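Uncharacterized protein Atu1656 (Agrobacterium tumefaciens, PDB 2OJH) is of unknown function but folds as a six-bladed beta-propeller of the TolB family, a scaffold that often serves for binding partner molecules. Local coordinates at residues C146-D150 / Q151-I155; E165-L168 / T169-E172; V234-D237 / A238-D242. All coordinates share one frame; numbering follows the deposited sequence.

Contact 1: residues C146-D150 / Q151-I155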
ATOM      1  N   CYS A 146       4.635   8.891   1.491  1.00 38.28           N
ATOM      2  CA  CYS A 146       4.585   9.974   0.500  1.00 36.92           C
ATOM      3  C   CYS A 146       4.284  11.208   1.338  1.00 37.91           C
ATOM      4  O   CYS A 146       3.373  11.174   2.192  1.00 36.73           O
ATOM      5  CB  CYS A 146       3.473   9.758  -0.521  1.00 37.47           C
ATOM      6  SG  CYS A 146       3.316  11.161  -1.691  1.00 39.45           S
ATOM      7  N   GLY A 147       5.112  12.249   1.189  1.00 37.42           N
ATOM      8  CA  GLY A 147       4.865  13.525   1.827  1.00 36.16           C
ATOM      9  C   GLY A 147       4.645  14.568   0.764  1.00 38.09           C
ATOM     10  O   GLY A 147       5.429  14.649  -0.198  1.00 36.82           O
ATOM     11  N   ILE A 148       3.588  15.370   0.907  1.00 37.70           N
ATOM     12  CA  ILE A 148       3.392  16.480  -0.029  1.00 37.86           C
ATOM     13  C   ILE A 148       3.769  17.759   0.695  1.00 38.37           C
ATOM     14  O   ILE A 148       3.283  18.009   1.812  1.00 38.85           O
ATOM     15  CB  ILE A 148       1.953  16.562  -0.614  1.00 37.18           C
ATOM     16  CG1 ILE A 148       1.536  15.219  -1.201  1.00 36.50           C
ATOM     17  CG2 ILE A 148       1.861  17.628  -1.729  1.00 38.65           C
ATOM     18  CD1 ILE A 148       0.023  15.096  -1.364  1.00 37.80           C
ATOM     19  N   ARG A 149       4.691  18.512   0.096  1.00 38.54           N
ATOM     20  CA  ARG A 149       5.187  19.755   0.681  1.00 39.11           C
ATOM     21  C   ARG A 149       5.123  20.833  -0.375  1.00 40.34           C
ATOM     22  O   ARG A 149       5.849  20.787  -1.368  1.00 39.10           O
ATOM     23  CB  ARG A 149       6.617  19.576   1.169  1.00 39.67           C
ATOM     24  CG  ARG A 149       6.843  18.311   2.021  1.00 39.55           C
ATOM     25  CD  ARG A 149       6.291  18.438   3.445  1.00 39.81           C
ATOM     26  NE  ARG A 149       6.558  17.214   4.196  1.00 40.69           N
ATOM     27  CZ  ARG A 149       5.666  16.239   4.410  1.00 42.60           C
ATOM     28  NH1 ARG A 149       4.426  16.342   3.952  1.00 41.41           N
ATOM     29  NH2 ARG A 149       6.007  15.161   5.097  1.00 39.20           N
ATOM     30  N   ASP A 150       4.215  21.789  -0.168  1.00 41.27           N
ATOM     31  CA  ASP A 150       3.912  22.810  -1.177  1.00 41.74           C
ATOM     32  C   ASP A 150       3.772  22.198  -2.570  1.00 40.86           C
ATOM     33  O   ASP A 150       4.402  22.677  -3.507  1.00 40.30           O
ATOM     34  CB  ASP A 150       4.992  23.895  -1.168  1.00 42.70           C
ATOM     35  CG  ASP A 150       5.104  24.588   0.190  1.00 45.73           C
ATOM     36  OD1 ASP A 150       4.043  24.972   0.728  1.00 48.32           O
ATOM     37  OD2 ASP A 150       6.232  24.732   0.712  1.00 47.54           O
ATOM     38  N   GLN A 151       2.964  21.136  -2.679  1.00 40.23           N
ATOM     39  CA  GLN A 151       2.653  20.487  -3.962  1.00 40.56           C
ATOM     40  C   GLN A 151       3.851  19.778  -4.604  1.00 39.50           C
ATOM     41  O   GLN A 151       3.856  19.513  -5.808  1.00 39.75           O
ATOM     42  CB  GLN A 151       2.018  21.497  -4.937  1.00 40.64           C
ATOM     43  CG  GLN A 151       0.602  21.911  -4.531  1.00 44.07           C
ATOM     44  CD  GLN A 151      -0.298  20.714  -4.349  1.00 47.60           C
ATOM     45  OE1 GLN A 151      -0.459  19.899  -5.267  1.00 52.19           O
ATOM     46  NE2 GLN A 151      -0.867  20.572  -3.152  1.00 50.17           N
ATOM     47  N   VAL A 152       4.865  19.485  -3.795  1.00 37.60           N
ATOM     48  CA  VAL A 152       5.974  18.628  -4.199  1.00 37.44           C
ATOM     49  C   VAL A 152       5.750  17.273  -3.492  1.00 36.90           C
ATOM     50  O   VAL A 152       5.673  17.212  -2.253  1.00 38.43           O
ATOM     51  CB  VAL A 152       7.349  19.218  -3.792  1.00 36.52           C
ATOM     52  CG1 VAL A 152       8.482  18.334  -4.273  1.00 36.67           C
ATOM     53  CG2 VAL A 152       7.501  20.664  -4.304  1.00 36.99           C
ATOM     54  N   PHE A 153       5.636  16.213  -4.292  1.00 36.81           N
ATOM     55  CA  PHE A 153       5.291  14.875  -3.841  1.00 37.27           C
ATOM     56  C   PHE A 153       6.590  14.078  -3.725  1.00 37.09           C
ATOM     57  O   PHE A 153       7.194  13.740  -4.747  1.00 35.60           O
ATOM     58  CB  PHE A 153       4.407  14.160  -4.882  1.00 37.96           C
ATOM     59  CG  PHE A 153       3.031  14.744  -5.045  1.00 38.68           C
ATOM     60  CD1 PHE A 153       2.851  16.030  -5.558  1.00 37.94           C
ATOM     61  CD2 PHE A 153       1.913  13.980  -4.752  1.00 41.41           C
ATOM     62  CE1 PHE A 153       1.572  16.556  -5.741  1.00 41.73           C
ATOM     63  CE2 PHE A 153       0.618  14.493  -4.962  1.00 40.08           C
ATOM     64  CZ  PHE A 153       0.448  15.780  -5.420  1.00 39.45           C
ATOM     65  N   ASP A 154       7.029  13.782  -2.499  1.00 35.79           N
ATOM     66  CA  ASP A 154       8.282  13.050  -2.348  1.00 36.04           C
ATOM     67  C   ASP A 154       8.197  11.834  -1.462  1.00 36.72           C
ATOM     68  O   ASP A 154       7.261  11.696  -0.635  1.00 36.53           O
ATOM     69  CB  ASP A 154       9.394  13.955  -1.789  1.00 37.20           C
ATOM     70  CG  ASP A 154      10.013  14.841  -2.849  1.00 36.84           C
ATOM     71  OD1 ASP A 154      10.353  14.346  -3.960  1.00 38.43           O
ATOM     72  OD2 ASP A 154      10.148  16.046  -2.558  1.00 36.57           O
ATOM     73  N   ILE A 155       9.222  10.991  -1.598  1.00 36.34           N
ATOM     74  CA  ILE A 155       9.385   9.827  -0.747  1.00 36.33           C
ATOM     75  C   ILE A 155      10.187  10.245   0.458  1.00 36.66           C
ATOM     76  O   ILE A 155      11.243  10.886   0.326  1.00 36.89           O
ATOM     77  CB  ILE A 155      10.125   8.692  -1.514  1.00 36.05           C
ATOM     78  CG1 ILE A 155       9.428   8.407  -2.878  1.00 36.61           C
ATOM     79  CG2 ILE A 155      10.280   7.431  -0.635  1.00 36.09           C
ATOM     80  CD1 ILE A 155       7.914   8.078  -2.801  1.00 37.37           C
TER
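Ile148 and Phe153 sit side by side at a non-hydrogen-bonded pair of an antiparallel beta hairpin, the two middle strands of one four-stranded propeller blade. Four backbone bonds hold the ladder. Gly147 and Asp154 exchange two, the one from Asp154 N to Gly147 O being almost straight (177°). Arg149 and Val152 exchange the other two and close a type I' turn, with Asp150 and Gln151 at its corners, both in left-handed conformations. Between the pairs, Ile148 CA adds a CA-H...O contact to Val152 O at 3.3 Å.

Apolar contact is concentrated on the face that carries Cys146, Ile148 and Phe153. Ile148 CG1 stands over one face of the Phe153 ring in a CH-pi contact, 4.0 Å from the centroid, while Ile148 CD1 reaches Phe153 CE2 at 3.7 Å. The other branch, CG2, lies anti to the backbone N and turns toward the bend, where it meets Gln151 CA.

The opposite face, with Val152, carries the polar ends of Arg149 and Asp154. Asp154 OD1 takes the hydroxyl of Thr169, and Arg149 NH2 forms a salt bridge with Glu165. The Arg149 chain folds back at chi2 (-75°), bringing NH1 above the carbonyl plane of its own neighbour, 2.9 Å from Ile148 O.

Contact 2: residues E165-L168 / T169-E172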
ATOM      1  N   GLU A 165      12.730  12.913  10.195  1.00 42.19           N
ATOM      2  CA  GLU A 165      12.238  12.747   8.838  1.00 42.38           C
ATOM      3  C   GLU A 165      13.384  12.894   7.826  1.00 42.07           C
ATOM      4  O   GLU A 165      14.199  13.828   7.927  1.00 41.58           O
ATOM      5  CB  GLU A 165      11.131  13.784   8.596  1.00 42.93           C
ATOM      6  CG  GLU A 165      10.642  13.957   7.178  1.00 43.18           C
ATOM      7  CD  GLU A 165       9.454  14.914   7.103  1.00 43.91           C
ATOM      8  OE1 GLU A 165       9.677  16.150   7.052  1.00 44.10           O
ATOM      9  OE2 GLU A 165       8.287  14.437   7.098  1.00 44.22           O
ATOM     10  N   THR A 166      13.454  11.966   6.877  1.00 40.91           N
ATOM     11  CA  THR A 166      14.500  11.947   5.861  1.00 40.61           C
ATOM     12  C   THR A 166      13.851  11.986   4.490  1.00 40.03           C
ATOM     13  O   THR A 166      12.996  11.154   4.181  1.00 38.68           O
ATOM     14  CB  THR A 166      15.367  10.681   5.957  1.00 41.22           C
ATOM     15  OG1 THR A 166      16.145  10.737   7.152  1.00 42.12           O
ATOM     16  CG2 THR A 166      16.323  10.557   4.764  1.00 41.38           C
ATOM     17  N   ARG A 167      14.275  12.948   3.676  1.00 38.68           N
ATOM     18  CA  ARG A 167      13.732  13.123   2.339  1.00 38.60           C
ATOM     19  C   ARG A 167      14.567  12.297   1.335  1.00 38.41           C
ATOM     20  O   ARG A 167      15.790  12.488   1.235  1.00 38.39           O
ATOM     21  CB  ARG A 167      13.781  14.610   2.003  1.00 38.67           C
ATOM     22  CG  ARG A 167      13.027  14.979   0.764  1.00 39.04           C
ATOM     23  CD  ARG A 167      13.029  16.457   0.539  1.00 38.72           C
ATOM     24  NE  ARG A 167      12.531  16.775  -0.793  1.00 37.64           N
ATOM     25  CZ  ARG A 167      12.615  17.967  -1.362  1.00 39.10           C
ATOM     26  NH1 ARG A 167      13.216  18.963  -0.721  1.00 39.50           N
ATOM     27  NH2 ARG A 167      12.120  18.159  -2.584  1.00 38.16           N
ATOM     28  N   LEU A 168      13.926  11.378   0.611  1.00 37.87           N
ATOM     29  CA  LEU A 168      14.651  10.451  -0.274  1.00 38.12           C
ATOM     30  C   LEU A 168      14.582  10.795  -1.742  1.00 37.95           C
ATOM     31  O   LEU A 168      15.439  10.370  -2.515  1.00 38.69           O
ATOM     32  CB  LEU A 168      14.184   9.006  -0.064  1.00 38.38           C
ATOM     33  CG  LEU A 168      14.445   8.507   1.364  1.00 39.21           C
ATOM     34  CD1 LEU A 168      13.694   7.236   1.593  1.00 42.19           C
ATOM     35  CD2 LEU A 168      15.939   8.292   1.654  1.00 40.93           C
ATOM     36  N   THR A 169      13.546  11.524  -2.132  1.00 37.55           N
ATOM     37  CA  THR A 169      13.483  12.088  -3.473  1.00 38.14           C
ATOM     38  C   THR A 169      13.336  13.589  -3.318  1.00 38.32           C
ATOM     39  O   THR A 169      12.926  14.065  -2.262  1.00 38.69           O
ATOM     40  CB  THR A 169      12.357  11.481  -4.354  1.00 37.84           C
ATOM     41  OG1 THR A 169      11.068  11.748  -3.779  1.00 37.75           O
ATOM     42  CG2 THR A 169      12.534   9.981  -4.510  1.00 36.74           C
ATOM     43  N   HIS A 170      13.676  14.320  -4.370  1.00 38.65           N
ATOM     44  CA  HIS A 170      13.781  15.755  -4.290  1.00 38.82           C
ATOM     45  C   HIS A 170      13.063  16.432  -5.458  1.00 38.32           C
ATOM     46  O   HIS A 170      13.634  17.253  -6.155  1.00 38.20           O
ATOM     47  CB  HIS A 170      15.265  16.167  -4.159  1.00 39.34           C
ATOM     48  CG  HIS A 170      15.908  15.659  -2.902  1.00 40.05           C
ATOM     49  ND1 HIS A 170      16.490  14.411  -2.818  1.00 41.71           N
ATOM     50  CD2 HIS A 170      15.994  16.198  -1.662  1.00 41.34           C
ATOM     51  CE1 HIS A 170      16.924  14.214  -1.582  1.00 41.55           C
ATOM     52  NE2 HIS A 170      16.640  15.286  -0.864  1.00 40.27           N
ATOM     53  N   GLY A 171      11.793  16.077  -5.646  1.00 37.81           N
ATOM     54  CA  GLY A 171      10.910  16.778  -6.581  1.00 37.08           C
ATOM     55  C   GLY A 171      11.132  16.468  -8.039  1.00 36.97           C
ATOM     56  O   GLY A 171      10.689  17.226  -8.903  1.00 36.79           O
ATOM     57  N   GLU A 172      11.828  15.366  -8.317  1.00 37.07           N
ATOM     58  CA  GLU A 172      11.953  14.848  -9.673  1.00 37.90           C
ATOM     59  C   GLU A 172      10.615  14.186 -10.002  1.00 37.58           C
ATOM     60  O   GLU A 172      10.387  13.050  -9.628  1.00 38.43           O
ATOM     61  CB  GLU A 172      13.083  13.809  -9.775  1.00 38.36           C
ATOM     62  CG  GLU A 172      14.475  14.310  -9.349  1.00 38.89           C
ATOM     63  CD  GLU A 172      14.752  14.027  -7.866  1.00 39.95           C
ATOM     64  OE1 GLU A 172      13.855  13.533  -7.170  1.00 37.90           O
ATOM     65  OE2 GLU A 172      15.872  14.300  -7.393  1.00 41.98           O
TER
HETATM   66  O   HOH W   1      12.908  20.196  -5.034  1.00 56.70           O
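Arg167, the last residue of the edge strand 165-167, is followed by a bend at Leu168 and a loop that swings His170 back beside the arginine, with Gly171 taking a positive phi (76°) just beyond. The Arg167 chain runs extended from CG to NE and lies along the loop. Its CG approaches Thr169 O at 3.2 Å, and NE gives the same carbonyl a weak hydrogen bond of 3.1 Å, bent to 132° at the hydrogen. His170 CD2 sits over one face of the Arg167 guanidinium, toward its rim and 3.6 Å from NE. The two planes are 40° apart, so the groups cross at a slant and do not stack flat. Farther out, Arg167 NH2 packs on His170 CA at 3.4 Å, and a water links it to His170 O. On the loop side, His170 N donates to Glu172 OE1 at 2.9 Å, on the syn side of the carboxylate but tilted out of its plane, tying the loop back on itself.

Partners on the neighbouring strand 152-159 complete the grip: Arg167 NH2 makes a salt bridge with Asp154, whose OD1 also receives Gly171 N. The bond to Thr169 O is therefore the minor anchor of Arg167. The Asp154 carboxylate probably fixes the guanidinium more firmly and may offset any repulsion should His170 be positively charged.

Contact 3: residues V234-D237 / A238-D242. With ACY (acetic acid), chain B.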
ATOM      1  N   VAL A 234      -0.205  -2.280 -10.076  1.00 34.14           N
ATOM      2  CA  VAL A 234      -1.345  -2.078 -10.975  1.00 34.50           C
ATOM      3  C   VAL A 234      -0.924  -1.188 -12.145  1.00 35.00           C
ATOM      4  O   VAL A 234      -0.233  -0.201 -11.929  1.00 35.38           O
ATOM      5  CB  VAL A 234      -2.482  -1.379 -10.249  1.00 35.58           C
ATOM      6  CG1 VAL A 234      -3.607  -0.979 -11.210  1.00 31.64           C
ATOM      7  CG2 VAL A 234      -3.041  -2.267  -9.119  1.00 34.28           C
ATOM      8  N   SER A 235      -1.380  -1.502 -13.357  1.00 35.11           N
ATOM      9  CA  SER A 235      -1.172  -0.661 -14.553  1.00 36.02           C
ATOM     10  C   SER A 235      -2.502  -0.082 -15.038  1.00 35.44           C
ATOM     11  O   SER A 235      -3.416  -0.836 -15.386  1.00 35.05           O
ATOM     12  CB  SER A 235      -0.557  -1.470 -15.703  1.00 36.77           C
ATOM     13  OG  SER A 235       0.842  -1.654 -15.503  1.00 39.81           O
ATOM     14  N   TYR A 236      -2.620   1.247 -15.042  1.00 35.11           N
ATOM     15  CA  TYR A 236      -3.781   1.915 -15.618  1.00 35.78           C
ATOM     16  C   TYR A 236      -3.483   2.174 -17.083  1.00 36.78           C
ATOM     17  O   TYR A 236      -2.319   2.179 -17.459  1.00 36.89           O
ATOM     18  CB  TYR A 236      -3.942   3.271 -14.996  1.00 35.64           C
ATOM     19  CG  TYR A 236      -4.499   3.325 -13.594  1.00 33.93           C
ATOM     20  CD1 TYR A 236      -5.874   3.467 -13.371  1.00 34.22           C
ATOM     21  CD2 TYR A 236      -3.661   3.287 -12.515  1.00 35.20           C
ATOM     22  CE1 TYR A 236      -6.389   3.573 -12.059  1.00 31.86           C
ATOM     23  CE2 TYR A 236      -4.167   3.380 -11.207  1.00 34.09           C
ATOM     24  CZ  TYR A 236      -5.543   3.531 -11.004  1.00 35.69           C
ATOM     25  OH  TYR A 236      -6.064   3.654  -9.696  1.00 36.02           O
ATOM     26  N   ASP A 237      -4.501   2.431 -17.903  1.00 38.76           N
ATOM     27  CA  ASP A 237      -4.234   2.962 -19.239  1.00 40.53           C
ATOM     28  C   ASP A 237      -3.436   4.274 -19.141  1.00 41.24           C
ATOM     29  O   ASP A 237      -3.506   4.999 -18.137  1.00 42.12           O
ATOM     30  CB  ASP A 237      -5.525   3.154 -20.054  1.00 40.90           C
ATOM     31  CG  ASP A 237      -6.283   1.840 -20.299  1.00 42.47           C
ATOM     32  OD1 ASP A 237      -5.726   0.726 -20.087  1.00 42.84           O
ATOM     33  OD2 ASP A 237      -7.466   1.931 -20.698  1.00 44.65           O
ATOM     34  N   ALA A 238      -2.634   4.518 -20.162  1.00 42.64           N
ATOM     35  CA  ALA A 238      -1.729   5.668 -20.258  1.00 43.90           C
ATOM     36  C   ALA A 238      -2.459   7.005 -20.208  1.00 44.62           C
ATOM     37  O   ALA A 238      -1.971   7.954 -19.591  1.00 44.99           O
ATOM     38  CB  ALA A 238      -0.929   5.576 -21.561  1.00 44.16           C
ATOM     39  N   ASP A 239      -3.618   7.079 -20.867  1.00 45.34           N
ATOM     40  CA  ASP A 239      -4.436   8.304 -20.851  1.00 46.04           C
ATOM     41  C   ASP A 239      -5.166   8.609 -19.534  1.00 45.37           C
ATOM     42  O   ASP A 239      -5.983   9.521 -19.478  1.00 46.12           O
ATOM     43  CB  ASP A 239      -5.431   8.307 -22.024  1.00 46.68           C
ATOM     44  CG  ASP A 239      -6.467   7.174 -21.947  1.00 49.55           C
ATOM     45  OD1 ASP A 239      -6.515   6.416 -20.948  1.00 52.13           O
ATOM     46  OD2 ASP A 239      -7.246   7.039 -22.914  1.00 53.58           O
ATOM     47  N   VAL A 240      -4.889   7.838 -18.486  1.00 44.29           N
ATOM     48  CA  VAL A 240      -5.501   8.055 -17.188  1.00 42.73           C
ATOM     49  C   VAL A 240      -4.623   9.023 -16.400  1.00 43.54           C
ATOM     50  O   VAL A 240      -3.392   8.958 -16.495  1.00 43.63           O
ATOM     51  CB  VAL A 240      -5.641   6.699 -16.392  1.00 42.80           C
ATOM     52  CG1 VAL A 240      -6.056   6.935 -14.979  1.00 40.29           C
ATOM     53  CG2 VAL A 240      -6.632   5.763 -17.071  1.00 41.59           C
ATOM     54  N   PHE A 241      -5.246   9.899 -15.604  1.00 43.40           N
ATOM     55  CA  PHE A 241      -4.516  10.856 -14.786  1.00 43.29           C
ATOM     56  C   PHE A 241      -4.655  10.473 -13.337  1.00 43.38           C
ATOM     57  O   PHE A 241      -5.752  10.200 -12.864  1.00 43.75           O
ATOM     58  CB  PHE A 241      -4.992  12.319 -15.003  1.00 43.76           C
ATOM     59  CG  PHE A 241      -4.191  13.332 -14.222  1.00 44.43           C
ATOM     60  CD1 PHE A 241      -2.974  13.802 -14.708  1.00 45.01           C
ATOM     61  CD2 PHE A 241      -4.617  13.765 -12.958  1.00 46.04           C
ATOM     62  CE1 PHE A 241      -2.202  14.706 -13.962  1.00 46.09           C
ATOM     63  CE2 PHE A 241      -3.859  14.672 -12.211  1.00 46.88           C
ATOM     64  CZ  PHE A 241      -2.642  15.139 -12.722  1.00 47.11           C
ATOM     65  N   ASP A 242      -3.538  10.456 -12.635  1.00 42.74           N
ATOM     66  CA  ASP A 242      -3.529  10.104 -11.225  1.00 43.22           C
ATOM     67  C   ASP A 242      -3.983   8.630 -11.033  1.00 42.13           C
ATOM     68  O   ASP A 242      -3.721   7.789 -11.892  1.00 41.90           O
ATOM     69  CB  ASP A 242      -4.427  11.066 -10.472  1.00 43.69           C
ATOM     70  CG  ASP A 242      -3.820  11.541  -9.201  1.00 48.76           C
ATOM     71  OD1 ASP A 242      -2.805  10.971  -8.756  1.00 55.35           O
ATOM     72  OD2 ASP A 242      -4.338  12.522  -8.642  1.00 55.82           O
TER
HETATM   73  C   ACY B 401      -0.053  11.144 -13.042  1.00 74.07           C
HETATM   74  O   ACY B 401      -0.101  11.470 -11.828  1.00 74.01           O
HETATM   75  OXT ACY B 401      -1.017  10.679 -13.686  1.00 73.73           O
HETATM   76  CH3 ACY B 401       1.240  11.315 -13.785  1.00 73.93           C
HETATM   77  O   HOH W   2      -1.925   6.563 -16.168  1.00 42.36           O
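Tyr236, near the end of strand 230-237, turns its side chain toward the loop that follows and meets Val240. Its CB lies 4.1 Å from Val240 CB. One step out, CG and CD1 meet the CG1 branch of the valine, Tyr236 CD1 to Val240 CG1 being the closest at 3.8 Å; the two side chains cross at about a right angle. Val240 CG1 is placed there by a chi1 of 171°, anti to its backbone N, which leaves CG2 beside Asp237 O. Farther along the ring, Tyr236 CE2 has Asp242 O over the face at a loose 4.5 Å. The tip, OH, bonds to the carbonyl of Pro244, and Trp220 meets the ring edge-to-face.

A type I beta turn from Asp237 to Val240 brings the valine round to the tyrosine. Val240 N donates to Asp237 O at 3.2 Å from above the carbonyl plane, and a water lies within bonding distance of both Asp237 O and Val240 O. Within the turn, Asp237 OD2 and Asp239 OD1 approach to 4.6 Å. Beyond it, Asp242 N donates to OXT of a bound acetic acid molecule, probably from the crystallisation liquor, at 2.7 Å. The turn opens the connection between the adjacent antiparallel strands 230-237 and 247-255 of a propeller blade.

How the contacts relate
Contacts 1 and 2 belong to one blade and touch where strand 152-159 runs beside strand 165-167 and the loop after it: Ile155 O probably receives a hydrogen bond from Leu168 N, and Val152 CG1 packs on Gly171 CA. Contact 3 lies in another blade, its centre about 20 Å from that of contact 1 and about 24 Å from that of contact 2. Contacts 1 and 2 are partly buried, whereas contact 3 is at the surface. The chemistry follows: a regular ladder with an apolar face where two inner strands pair, charged and carbonyl groups where an edge strand gives way to a loop, and one tyrosine-valine contact beside a solvent-facing turn.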